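Local structure of SA2223 protein (Staphylococcus aureus, 5KAW) at residues P132-Y137 with E150-V155; L58-P63 with S70-V75; I16-E21 with A31-R36. The protein binds lipophilic aromatic cations such as rhodamine 6G and tetraphenylphosphonium through a GyrI-like domain, and may take part in multidrug recognition and resistance. One frame throughout, in Å; residues are numbered along the deposited sequence.

Contact 1: residues P132-Y137 with E150-V155; sequences PFFELY and EIWMPV. With RHQ (rhodamine 6g), chain B; P4P (tetraphenylphosphonium), chain C.
The C-terminal beta hairpin of the GyrI-like domain carries walls of both drug sites, and its two strands meet here through the antiparallel pairs F134-W152, E135-I151 and L136-E150. F134 and W152 exchange two backbone bonds, W152 N to F134 O at 2.8 Å and nearly straight (171°); L136 and E150 make the second hydrogen-bonded pair. Between them, at the non-hydrogen-bonded pair, E135 CA lies 3.3 Å from E150 O in a CA-H...O contact. On the face bearing F134, L136, E150 and W152, the phenyl ring of F134 forms an offset stack with the five-membered ring of W152, planes 14° apart, and F134 CE1 comes within 3.3 Å of W152 CG. F134 CG sits between its own N and carbonyl carbon (chi1 62°), which swings the ring across to the neighbouring strand so that W152 CB lies over one ring face, a CH-pi contact. On the rim of the same five-membered indole ring, W152 NE1 donates to E150 OE1 at 3.0 Å, a bent bond that helps set the tilt of the indole; L136 CD2 packs beside both groups. On the other face Y137 OH donates to E135 OE1 at 2.7 Å; the same oxygen lies 3.4 Å from C22 in the ethylamino arm of rhodamine 6G. One face of the Y137 ring lies against the xanthene. At the tetraphenylphosphonium end of the strands, M153 SD meets the F133 ring obliquely, a Met-aromatic contact, and F133 CZ reaches C4B of that cation at 3.9 Å. Strand 57-63 flanks the hairpin on the side of 133-137, strand 87-102 on the side of 150-155, where Y96 meets W152 edge-to-face, and helix 107-119 covers F133, Y137 and I151.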
loop_
_atom_site.group_PDB
_atom_site.type_symbol
_atom_site.label_atom_id
_atom_site.label_comp_id
_atom_site.label_asym_id
_atom_site.label_seq_id
_atom_site.Cartn_x
_atom_site.Cartn_y
_atom_site.Cartn_z
ATOM N N PRO A 132 -6.865 -0.917 -5.216
ATOM C CA PRO A 132 -5.575 -0.446 -4.698
ATOM C C PRO A 132 -4.664 -1.583 -4.225
ATOM O O PRO A 132 -5.162 -2.576 -3.694
ATOM C CB PRO A 132 -5.972 0.440 -3.513
ATOM C CG PRO A 132 -7.409 0.811 -3.757
ATOM C CD PRO A 132 -8.005 -0.365 -4.470
ATOM N N PHE A 133 -3.355 -1.434 -4.417
ATOM C CA PHE A 133 -2.392 -2.292 -3.731
ATOM C C PHE A 133 -1.584 -1.368 -2.830
ATOM O O PHE A 133 -1.616 -0.141 -3.016
ATOM C CB PHE A 133 -1.507 -3.099 -4.710
ATOM C CG PHE A 133 -0.613 -2.272 -5.601
ATOM C CD1 PHE A 133 0.624 -1.835 -5.155
ATOM C CD2 PHE A 133 -0.982 -1.986 -6.909
ATOM C CE1 PHE A 133 1.458 -1.095 -5.980
ATOM C CE2 PHE A 133 -0.145 -1.246 -7.742
ATOM C CZ PHE A 133 1.075 -0.808 -7.277
ATOM N N PHE A 134 -0.891 -1.916 -1.839
ATOM C CA PHE A 134 -0.196 -1.038 -0.907
ATOM C C PHE A 134 1.010 -1.622 -0.184
ATOM O O PHE A 134 1.171 -2.844 -0.014
ATOM C CB PHE A 134 -1.191 -0.484 0.136
ATOM C CG PHE A 134 -1.855 -1.528 1.018
ATOM C CD1 PHE A 134 -1.271 -1.931 2.210
ATOM C CD2 PHE A 134 -3.099 -2.049 0.692
ATOM C CE1 PHE A 134 -1.893 -2.861 3.030
ATOM C CE2 PHE A 134 -3.718 -2.981 1.505
ATOM C CZ PHE A 134 -3.118 -3.387 2.671
ATOM N N GLU A 135 1.863 -0.691 0.220
ATOM C CA GLU A 135 2.961 -0.949 1.136
ATOM C C GLU A 135 2.448 -0.734 2.547
ATOM O O GLU A 135 1.689 0.205 2.804
ATOM C CB GLU A 135 4.151 -0.016 0.844
ATOM C CG GLU A 135 4.642 -0.043 -0.600
ATOM C CD GLU A 135 4.947 1.352 -1.148
ATOM O OE1 GLU A 135 5.521 2.176 -0.412
ATOM O OE2 GLU A 135 4.619 1.621 -2.318
ATOM N N LEU A 136 2.860 -1.597 3.466
ATOM C CA LEU A 136 2.510 -1.437 4.873
ATOM C C LEU A 136 3.788 -1.359 5.698
ATOM O O LEU A 136 4.568 -2.308 5.720
ATOM C CB LEU A 136 1.628 -2.588 5.361
ATOM C CG LEU A 136 1.166 -2.471 6.816
ATOM C CD1 LEU A 136 0.281 -1.247 6.997
ATOM C CD2 LEU A 136 0.430 -3.719 7.238
ATOM N N TYR A 137 3.977 -0.219 6.364
ATOM C CA TYR A 137 5.158 0.067 7.183
ATOM C C TYR A 137 4.800 0.027 8.662
ATOM O O TYR A 137 4.255 0.992 9.207
ATOM C CB TYR A 137 5.745 1.444 6.830
ATOM C CG TYR A 137 6.177 1.560 5.383
ATOM C CD1 TYR A 137 7.444 1.162 4.990
ATOM C CD2 TYR A 137 5.312 2.053 4.413
ATOM C CE1 TYR A 137 7.845 1.249 3.681
ATOM C CE2 TYR A 137 5.705 2.151 3.089
ATOM C CZ TYR A 137 6.976 1.739 2.728
ATOM O OH TYR A 137 7.404 1.815 1.419
ATOM N N GLU A 150 5.641 -4.825 4.306
ATOM C CA GLU A 150 4.711 -5.724 3.624
ATOM C C GLU A 150 4.151 -5.074 2.356
ATOM O O GLU A 150 3.910 -3.867 2.308
ATOM C CB GLU A 150 3.582 -6.147 4.560
ATOM C CG GLU A 150 4.092 -6.956 5.725
ATOM C CD GLU A 150 2.989 -7.504 6.603
ATOM O OE1 GLU A 150 1.824 -7.097 6.435
ATOM O OE2 GLU A 150 3.293 -8.343 7.470
ATOM N N ILE A 151 3.981 -5.893 1.325
ATOM C CA ILE A 151 3.391 -5.471 0.058
ATOM C C ILE A 151 2.129 -6.292 -0.143
ATOM O O ILE A 151 2.190 -7.520 -0.225
ATOM C CB ILE A 151 4.355 -5.669 -1.133
ATOM C CG1 ILE A 151 5.613 -4.814 -0.940
ATOM C CG2 ILE A 151 3.661 -5.312 -2.451
ATOM C CD1 ILE A 151 6.744 -5.150 -1.891
ATOM N N TRP A 152 0.996 -5.597 -0.213
ATOM C CA TRP A 152 -0.325 -6.220 -0.251
ATOM C C TRP A 152 -0.933 -6.064 -1.637
ATOM O O TRP A 152 -1.230 -4.940 -2.066
ATOM C CB TRP A 152 -1.256 -5.592 0.792
ATOM C CG TRP A 152 -0.932 -5.923 2.208
ATOM C CD1 TRP A 152 0.220 -5.619 2.887
ATOM C CD2 TRP A 152 -1.782 -6.599 3.142
ATOM N NE1 TRP A 152 0.138 -6.079 4.179
ATOM C CE2 TRP A 152 -1.078 -6.689 4.360
ATOM C CE3 TRP A 152 -3.069 -7.146 3.066
ATOM C CZ2 TRP A 152 -1.618 -7.298 5.492
ATOM C CZ3 TRP A 152 -3.600 -7.757 4.192
ATOM C CH2 TRP A 152 -2.876 -7.825 5.388
ATOM N N MET A 153 -1.100 -7.196 -2.320
ATOM C CA MET A 153 -1.611 -7.259 -3.686
ATOM C C MET A 153 -2.984 -7.932 -3.718
ATOM O O MET A 153 -3.100 -9.116 -3.392
ATOM C CB MET A 153 -0.648 -8.042 -4.584
ATOM C CG MET A 153 0.752 -7.431 -4.739
ATOM S SD MET A 153 0.835 -5.782 -5.505
ATOM C CE MET A 153 -0.388 -5.940 -6.756
ATOM N N PRO A 154 -4.033 -7.190 -4.119
ATOM C CA PRO A 154 -5.377 -7.791 -4.090
ATOM C C PRO A 154 -5.565 -8.880 -5.138
ATOM O O PRO A 154 -5.074 -8.762 -6.263
ATOM C CB PRO A 154 -6.305 -6.603 -4.360
ATOM C CG PRO A 154 -5.461 -5.612 -5.095
ATOM C CD PRO A 154 -4.060 -5.788 -4.580
ATOM N N VAL A 155 -6.257 -9.947 -4.760
ATOM C CA VAL A 155 -6.508 -11.043 -5.690
ATOM C C VAL A 155 -7.946 -11.532 -5.609
ATOM O O VAL A 155 -8.638 -11.327 -4.600
ATOM C CB VAL A 155 -5.564 -12.238 -5.442
ATOM C CG1 VAL A 155 -4.159 -11.901 -5.887
ATOM C CG2 VAL A 155 -5.591 -12.665 -3.979
HETATM C C1 RHQ B . 9.115 5.597 3.300
HETATM C C2 RHQ B . 10.151 6.512 3.229
HETATM C C3 RHQ B . 10.639 7.099 4.462
HETATM C C4 RHQ B . 10.076 6.739 5.675
HETATM C C5 RHQ B . 9.022 5.799 5.749
HETATM C C6 RHQ B . 8.537 5.228 4.559
HETATM O O1 RHQ B . 8.616 5.009 2.106
HETATM C C7 RHQ B . 9.164 5.346 0.859
HETATM C C8 RHQ B . 10.198 6.263 0.767
HETATM C C9 RHQ B . 10.703 6.871 1.961
HETATM C C10 RHQ B . 8.625 4.723 -0.318
HETATM C C11 RHQ B . 9.129 5.023 -1.535
HETATM C C12 RHQ B . 10.197 5.966 -1.640
HETATM C C13 RHQ B . 10.718 6.573 -0.498
HETATM N N1 RHQ B . 8.641 4.448 -2.735
HETATM C C14 RHQ B . 11.498 7.974 1.839
HETATM C C15 RHQ B . 11.037 9.160 1.194
HETATM C C16 RHQ B . 11.866 10.259 1.089
HETATM C C17 RHQ B . 13.182 10.217 1.634
HETATM C C18 RHQ B . 13.644 9.062 2.276
HETATM C C19 RHQ B . 12.787 7.933 2.370
HETATM C C20 RHQ B . 10.850 6.394 -2.952
HETATM C C21 RHQ B . 10.877 7.565 6.630
HETATM C C22 RHQ B . 7.809 3.272 -2.694
HETATM C C23 RHQ B . 8.608 2.031 -2.200
HETATM N N2 RHQ B . 8.523 5.494 6.921
HETATM C C24 RHQ B . 7.558 4.478 7.086
HETATM C C25 RHQ B . 7.197 4.355 8.590
HETATM C C26 RHQ B . 13.505 6.791 3.122
HETATM O O27 RHQ B . 13.211 5.594 2.829
HETATM O O2 RHQ B . 14.451 7.102 4.155
HETATM C C28 RHQ B . 15.026 5.996 4.828
HETATM C C29 RHQ B . 14.014 5.381 5.798
HETATM P P P4P C . -0.227 -4.424 -11.693
HETATM C C1A P4P C . 0.315 -5.926 -12.567
HETATM C C2A P4P C . -0.621 -6.790 -13.116
HETATM C C3A P4P C . -0.202 -7.930 -13.785
HETATM C C4A P4P C . 1.151 -8.210 -13.905
HETATM C C5A P4P C . 2.088 -7.350 -13.358
HETATM C C6A P4P C . 1.670 -6.208 -12.691
HETATM C C1C P4P C . -0.974 -3.282 -12.915
HETATM C C6C P4P C . -1.245 -3.736 -14.201
HETATM C C5C P4P C . -1.816 -2.902 -15.153
HETATM C C4C P4P C . -2.129 -1.596 -14.829
HETATM C C3C P4P C . -1.867 -1.134 -13.554
HETATM C C2C P4P C . -1.292 -1.966 -12.598
HETATM C C1D P4P C . -1.432 -4.913 -10.418
HETATM C C6D P4P C . -2.367 -4.014 -9.944
HETATM C C5D P4P C . -3.283 -4.383 -8.967
HETATM C C4D P4P C . -3.265 -5.669 -8.454
HETATM C C3D P4P C . -2.328 -6.571 -8.926
HETATM C C2D P4P C . -1.414 -6.196 -9.900
HETATM C C6B P4P C . 1.820 -4.346 -9.743
HETATM C C5B P4P C . 2.942 -3.789 -9.147
HETATM C C4B P4P C . 3.493 -2.629 -9.667
HETATM C C3B P4P C . 2.922 -2.028 -10.781
HETATM C C2B P4P C . 1.798 -2.584 -11.379
HETATM C C1B P4P C . 1.240 -3.744 -10.855
#

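Contact 2: residues L58-P63 with S70-V75; sequences LGLCIP and SYMIAV
Strands 57-63 and 69-76 form a beta hairpin in the closed antiparallel sheet, and 58-63 runs against 70-75 in regular register, with L58-A74, L60-M72 and I62-S70 as hydrogen-bonded pairs. Each of these pairs exchanges two N-H...O bonds; L60 N to M72 O, 2.8 Å and 175°, is nearly straight. The non-hydrogen-bonded pairs G59-I73 and C61-Y71 add CA-H...O contacts, including Y71 CA to L60 O at 3.1 Å. The Y71 side chain leans diagonally over the neighbouring strand: with CG opposite its backbone N (chi1 -169°), the ring extends past C61 until Y71 OH lies 3.3 Å from G59 CA. G59 has no side chain to stand in the way of that hydroxyl. C61 SG meets the ring at its edge, 3.8 Å from Y71 CD1, a sulfur-aromatic contact, while L60 N lies over a ring face. On the other face of the sheet the apolar chains meet at van der Waals distance: I62 CD1 touches M72 CB and L60 CD1 reaches A74 CB, each at 4.0 Å. The S70 hydroxyl is hydrogen-bonded to E64 and T19. The phenol of Y71 hydrogen-bonds both E135 and W34, two residues of the rhodamine 6G pocket, so the hairpin supplies a buried polar group that ties them together and probably helps set their positions around the cationic dye.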
loop_
_atom_site.group_PDB
_atom_site.type_symbol
_atom_site.label_atom_id
_atom_site.label_comp_id
_atom_site.label_asym_id
_atom_site.label_seq_id
_atom_site.Cartn_x
_atom_site.Cartn_y
_atom_site.Cartn_z
ATOM N N LEU A 58 0.219 3.085 5.738
ATOM C CA LEU A 58 0.045 2.584 4.376
ATOM C C LEU A 58 0.537 3.565 3.331
ATOM O O LEU A 58 0.357 4.774 3.459
ATOM C CB LEU A 58 -1.419 2.275 4.081
ATOM C CG LEU A 58 -2.013 0.998 4.667
ATOM C CD1 LEU A 58 -2.393 1.232 6.115
ATOM C CD2 LEU A 58 -3.215 0.555 3.857
ATOM N N GLY A 59 1.159 3.017 2.297
ATOM C CA GLY A 59 1.381 3.731 1.057
ATOM C C GLY A 59 0.592 3.021 -0.031
ATOM O O GLY A 59 1.003 1.969 -0.524
ATOM N N LEU A 60 -0.556 3.588 -0.386
ATOM C CA LEU A 60 -1.456 2.959 -1.338
ATOM C C LEU A 60 -1.284 3.522 -2.733
ATOM O O LEU A 60 -1.261 4.734 -2.927
ATOM C CB LEU A 60 -2.915 3.144 -0.920
ATOM C CG LEU A 60 -3.315 2.572 0.431
ATOM C CD1 LEU A 60 -3.553 3.714 1.408
ATOM C CD2 LEU A 60 -4.533 1.683 0.297
ATOM N N CYS A 61 -1.154 2.620 -3.688
ATOM C CA CYS A 61 -1.208 2.977 -5.098
ATOM C C CYS A 61 -2.636 2.791 -5.588
ATOM O O CYS A 61 -3.156 1.671 -5.598
ATOM C CB CYS A 61 -0.246 2.131 -5.927
ATOM S SG CYS A 61 1.492 2.556 -5.703
ATOM N N ILE A 62 -3.264 3.892 -5.985
ATOM C CA ILE A 62 -4.665 3.896 -6.401
ATOM C C ILE A 62 -4.755 4.201 -7.893
ATOM O O ILE A 62 -4.288 5.262 -8.328
ATOM C CB ILE A 62 -5.481 4.944 -5.604
ATOM C CG1 ILE A 62 -5.390 4.650 -4.097
ATOM C CG2 ILE A 62 -6.928 4.969 -6.077
ATOM C CD1 ILE A 62 -5.950 5.730 -3.214
ATOM N N PRO A 63 -5.340 3.276 -8.687
ATOM C CA PRO A 63 -5.517 3.560 -10.116
ATOM C C PRO A 63 -6.625 4.581 -10.358
ATOM O O PRO A 63 -7.680 4.480 -9.732
ATOM C CB PRO A 63 -5.897 2.197 -10.711
ATOM C CG PRO A 63 -6.510 1.453 -9.588
ATOM C CD PRO A 63 -5.851 1.939 -8.325
ATOM N N SER A 70 -2.549 7.535 -8.451
ATOM C CA SER A 70 -2.480 8.238 -7.188
ATOM C C SER A 70 -1.728 7.411 -6.175
ATOM O O SER A 70 -1.709 6.178 -6.233
ATOM C CB SER A 70 -3.870 8.562 -6.664
ATOM O OG SER A 70 -4.494 9.541 -7.474
ATOM N N TYR A 71 -1.097 8.118 -5.252
ATOM C CA TYR A 71 -0.450 7.499 -4.119
ATOM C C TYR A 71 -1.035 8.140 -2.886
ATOM O O TYR A 71 -1.132 9.371 -2.807
ATOM C CB TYR A 71 1.055 7.682 -4.186
ATOM C CG TYR A 71 1.863 6.864 -3.194
ATOM C CD1 TYR A 71 2.308 5.588 -3.518
ATOM C CD2 TYR A 71 2.228 7.387 -1.959
ATOM C CE1 TYR A 71 3.073 4.845 -2.628
ATOM C CE2 TYR A 71 2.993 6.646 -1.062
ATOM C CZ TYR A 71 3.412 5.375 -1.408
ATOM O OH TYR A 71 4.185 4.642 -0.528
ATOM N N MET A 72 -1.468 7.310 -1.945
ATOM C CA MET A 72 -2.047 7.801 -0.706
ATOM C C MET A 72 -1.286 7.290 0.506
ATOM O O MET A 72 -1.103 6.081 0.685
ATOM C CB MET A 72 -3.513 7.407 -0.596
ATOM C CG MET A 72 -4.249 8.073 0.561
ATOM S SD MET A 72 -5.987 7.563 0.671
ATOM C CE MET A 72 -6.537 8.438 2.127
ATOM N N ILE A 73 -0.828 8.237 1.322
ATOM C CA ILE A 73 -0.222 7.929 2.617
ATOM C C ILE A 73 -1.334 8.013 3.645
ATOM O O ILE A 73 -1.969 9.058 3.791
ATOM C CB ILE A 73 0.931 8.901 2.967
ATOM C CG1 ILE A 73 2.107 8.691 1.996
ATOM C CG2 ILE A 73 1.404 8.692 4.425
ATOM C CD1 ILE A 73 3.175 9.780 2.070
ATOM N N ALA A 74 -1.588 6.913 4.342
ATOM C CA ALA A 74 -2.780 6.829 5.160
ATOM C C ALA A 74 -2.638 5.836 6.304
ATOM O O ALA A 74 -1.727 5.000 6.315
ATOM C CB ALA A 74 -3.960 6.457 4.278
ATOM N N VAL A 75 -3.549 5.950 7.265
ATOM C CA VAL A 75 -3.699 4.967 8.329
ATOM C C VAL A 75 -5.155 4.540 8.396
ATOM O O VAL A 75 -6.050 5.271 7.966
ATOM C CB VAL A 75 -3.258 5.519 9.715
ATOM C CG1 VAL A 75 -1.793 5.918 9.691
ATOM C CG2 VAL A 75 -4.128 6.692 10.146
#

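Contact 3: residues I16-E21 with A31-R36; sequences IKETYE and AGFWQR. With RHQ (rhodamine 6g), chain B.
A carboxylate lies flat on a phenyl ring: the E18 carboxylate stacks on F33 with planes 12° apart, and E18 CD stands 3.4 Å from F33 CD1. E18 CG sits over the same ring in a CH-pi contact, 3.8 Å from the F33 centroid. This is where helix 26-39 packs on strand 4-20 of the barrel. The extended E18 chain runs across the ring and offers both oxygens to R36, whose guanidinium grips them end-on in a salt bridge, nearly coplanar with the carboxylate. R36 NH2 donates to E18 OE1 at 2.9 Å and 176°, taking the syn lone pair; R36 NH1 meets E18 OE2 at 2.7 Å. With chi1 at -174° F33 CG is trans to N, and the ring reaches out to the strand, where I16 O lies at its edge, 3.3 Å from F33 CZ, and the I16 side chain crosses it at a slant, CG2 against CZ. Y20 OH touches F33 CB at 3.4 Å and gives E18 OE1 a weak second bond. W34, one residue after F33, has a ring face against the rhodamine 6G xanthene. Both carboxylate oxygens are thus paired with the arginine, which would probably keep E18 ionised and offset the cost of laying its charge against an aromatic face.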
loop_
_atom_site.group_PDB
_atom_site.type_symbol
_atom_site.label_atom_id
_atom_site.label_comp_id
_atom_site.label_asym_id
_atom_site.label_seq_id
_atom_site.Cartn_x
_atom_site.Cartn_y
_atom_site.Cartn_z
ATOM N N ILE A 16 -3.571 11.447 3.050
ATOM C CA ILE A 16 -3.466 12.391 1.941
ATOM C C ILE A 16 -3.142 11.633 0.670
ATOM O O ILE A 16 -2.197 10.853 0.626
ATOM C CB ILE A 16 -2.395 13.464 2.190
ATOM C CG1 ILE A 16 -2.750 14.266 3.446
ATOM C CG2 ILE A 16 -2.280 14.385 0.965
ATOM C CD1 ILE A 16 -1.758 15.347 3.805
ATOM N N LYS A 17 -3.963 11.867 -0.348
ATOM C CA LYS A 17 -3.774 11.295 -1.672
ATOM C C LYS A 17 -3.252 12.373 -2.602
ATOM O O LYS A 17 -3.828 13.453 -2.672
ATOM C CB LYS A 17 -5.086 10.733 -2.223
ATOM C CG LYS A 17 -4.925 10.052 -3.579
ATOM C CD LYS A 17 -6.254 9.658 -4.199
ATOM C CE LYS A 17 -6.905 10.836 -4.893
ATOM N NZ LYS A 17 -8.016 10.384 -5.768
ATOM N N GLU A 18 -2.160 12.084 -3.296
ATOM C CA GLU A 18 -1.699 12.948 -4.373
ATOM C C GLU A 18 -1.808 12.156 -5.660
ATOM O O GLU A 18 -1.848 10.923 -5.642
ATOM C CB GLU A 18 -0.276 13.444 -4.133
ATOM C CG GLU A 18 -0.198 14.497 -3.018
ATOM C CD GLU A 18 1.136 15.219 -2.974
ATOM O OE1 GLU A 18 2.079 14.751 -3.647
ATOM O OE2 GLU A 18 1.239 16.262 -2.278
ATOM N N THR A 19 -1.897 12.873 -6.769
ATOM C CA THR A 19 -2.147 12.257 -8.064
ATOM C C THR A 19 -1.046 12.647 -9.034
ATOM O O THR A 19 -0.687 13.818 -9.146
ATOM C CB THR A 19 -3.526 12.667 -8.607
ATOM O OG1 THR A 19 -4.537 12.295 -7.658
ATOM C CG2 THR A 19 -3.811 11.986 -9.930
ATOM N N TYR A 20 -0.502 11.648 -9.721
ATOM C CA TYR A 20 0.615 11.856 -10.632
ATOM C C TYR A 20 0.233 11.387 -12.028
ATOM O O TYR A 20 -0.515 10.414 -12.190
ATOM C CB TYR A 20 1.861 11.127 -10.124
ATOM C CG TYR A 20 2.145 11.408 -8.667
ATOM C CD1 TYR A 20 2.689 12.623 -8.270
ATOM C CD2 TYR A 20 1.852 10.470 -7.687
ATOM C CE1 TYR A 20 2.936 12.891 -6.938
ATOM C CE2 TYR A 20 2.098 10.725 -6.360
ATOM C CZ TYR A 20 2.641 11.938 -5.988
ATOM O OH TYR A 20 2.883 12.196 -4.662
ATOM N N GLU A 21 0.738 12.103 -13.027
ATOM C CA GLU A 21 0.388 11.867 -14.423
ATOM C C GLU A 21 0.758 10.465 -14.885
ATOM O O GLU A 21 -0.043 9.772 -15.514
ATOM C CB GLU A 21 1.085 12.899 -15.316
ATOM C CG GLU A 21 0.493 14.302 -15.244
ATOM C CD GLU A 21 -0.771 14.449 -16.071
ATOM O OE1 GLU A 21 -1.270 13.426 -16.586
ATOM O OE2 GLU A 21 -1.263 15.591 -16.211
ATOM N N ALA A 31 8.781 9.785 -3.282
ATOM C CA ALA A 31 9.816 10.144 -2.316
ATOM C C ALA A 31 9.571 11.536 -1.740
ATOM O O ALA A 31 9.621 11.739 -0.526
ATOM C CB ALA A 31 11.199 10.095 -2.963
ATOM N N GLY A 32 9.327 12.502 -2.619
ATOM C CA GLY A 32 9.143 13.880 -2.195
ATOM C C GLY A 32 7.874 14.020 -1.369
ATOM O O GLY A 32 7.797 14.828 -0.436
ATOM N N PHE A 33 6.876 13.214 -1.714
ATOM C CA PHE A 33 5.596 13.211 -1.007
ATOM C C PHE A 33 5.773 12.702 0.426
ATOM O O PHE A 33 5.294 13.327 1.374
ATOM C CB PHE A 33 4.577 12.350 -1.770
ATOM C CG PHE A 33 3.185 12.390 -1.200
ATOM C CD1 PHE A 33 2.716 13.507 -0.529
ATOM C CD2 PHE A 33 2.345 11.289 -1.322
ATOM C CE1 PHE A 33 1.439 13.534 -0.011
ATOM C CE2 PHE A 33 1.073 11.309 -0.805
ATOM C CZ PHE A 33 0.616 12.439 -0.145
ATOM N N TRP A 34 6.472 11.578 0.588
ATOM C CA TRP A 34 6.808 11.086 1.919
ATOM C C TRP A 34 7.565 12.153 2.700
ATOM O O TRP A 34 7.262 12.423 3.868
ATOM C CB TRP A 34 7.656 9.808 1.850
ATOM C CG TRP A 34 6.864 8.541 1.710
ATOM C CD1 TRP A 34 6.696 7.800 0.574
ATOM C CD2 TRP A 34 6.137 7.860 2.743
ATOM N NE1 TRP A 34 5.910 6.700 0.836
ATOM C CE2 TRP A 34 5.548 6.718 2.159
ATOM C CE3 TRP A 34 5.926 8.107 4.106
ATOM C CZ2 TRP A 34 4.761 5.823 2.889
ATOM C CZ3 TRP A 34 5.147 7.223 4.829
ATOM C CH2 TRP A 34 4.570 6.095 4.219
ATOM N N GLN A 35 8.563 12.750 2.061
ATOM C CA GLN A 35 9.402 13.727 2.742
ATOM C C GLN A 35 8.554 14.907 3.215
ATOM O O GLN A 35 8.722 15.393 4.333
ATOM C CB GLN A 35 10.531 14.193 1.827
ATOM C CG GLN A 35 11.574 15.064 2.513
ATOM C CD GLN A 35 11.220 16.540 2.493
ATOM O OE1 GLN A 35 10.620 17.037 1.538
ATOM N NE2 GLN A 35 11.600 17.251 3.547
ATOM N N ARG A 36 7.626 15.350 2.371
ATOM C CA ARG A 36 6.771 16.482 2.717
ATOM C C ARG A 36 5.805 16.127 3.848
ATOM O O ARG A 36 5.590 16.933 4.754
ATOM C CB ARG A 36 6.015 16.967 1.478
ATOM C CG ARG A 36 6.840 17.932 0.618
ATOM C CD ARG A 36 6.065 18.477 -0.570
ATOM N NE ARG A 36 5.840 17.490 -1.632
ATOM C CZ ARG A 36 4.669 16.918 -1.913
ATOM N NH1 ARG A 36 3.583 17.201 -1.209
ATOM N NH2 ARG A 36 4.577 16.051 -2.915
HETATM C C1 RHQ B . 9.115 5.597 3.300
HETATM C C2 RHQ B . 10.151 6.512 3.229
HETATM C C3 RHQ B . 10.639 7.099 4.462
HETATM C C4 RHQ B . 10.076 6.739 5.675
HETATM C C5 RHQ B . 9.022 5.799 5.749
HETATM C C6 RHQ B . 8.537 5.228 4.559
HETATM O O1 RHQ B . 8.616 5.009 2.106
HETATM C C7 RHQ B . 9.164 5.346 0.859
HETATM C C8 RHQ B . 10.198 6.263 0.767
HETATM C C9 RHQ B . 10.703 6.871 1.961
HETATM C C10 RHQ B . 8.625 4.723 -0.318
HETATM C C11 RHQ B . 9.129 5.023 -1.535
HETATM C C12 RHQ B . 10.197 5.966 -1.640
HETATM C C13 RHQ B . 10.718 6.573 -0.498
HETATM N N1 RHQ B . 8.641 4.448 -2.735
HETATM C C14 RHQ B . 11.498 7.974 1.839
HETATM C C15 RHQ B . 11.037 9.160 1.194
HETATM C C16 RHQ B . 11.866 10.259 1.089
HETATM C C17 RHQ B . 13.182 10.217 1.634
HETATM C C18 RHQ B . 13.644 9.062 2.276
HETATM C C19 RHQ B . 12.787 7.933 2.370
HETATM C C20 RHQ B . 10.850 6.394 -2.952
HETATM C C21 RHQ B . 10.877 7.565 6.630
HETATM C C22 RHQ B . 7.809 3.272 -2.694
HETATM C C23 RHQ B . 8.608 2.031 -2.200
HETATM N N2 RHQ B . 8.523 5.494 6.921
HETATM C C24 RHQ B . 7.558 4.478 7.086
HETATM C C25 RHQ B . 7.197 4.355 8.590
HETATM C C26 RHQ B . 13.505 6.791 3.122
HETATM O O27 RHQ B . 13.211 5.594 2.829
HETATM O O2 RHQ B . 14.451 7.102 4.155
HETATM C C28 RHQ B . 15.026 5.996 4.828
HETATM C C29 RHQ B . 14.014 5.381 5.798
#

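Along the chain the contacts come in series: contact 3 closes first, then contact 2, then contact 1. All reach the same antiparallel barrel. Contacts 2 and 3, centres about 9 Å apart, adjoin where strand 69-76 pairs with 4-20; contacts 1 and 2, about 10 Å apart, join where 57-63 pairs with 133-137. Contacts 1 and 3, about 17 Å apart between centres, both touch rhodamine 6G, and Y137 packs on W34. Contact 2 lies between them in the sheet. The dye site thus draws on a helix packed on the barrel and on its C-terminal hairpin, while the same hairpin also reaches tetraphenylphosphonium.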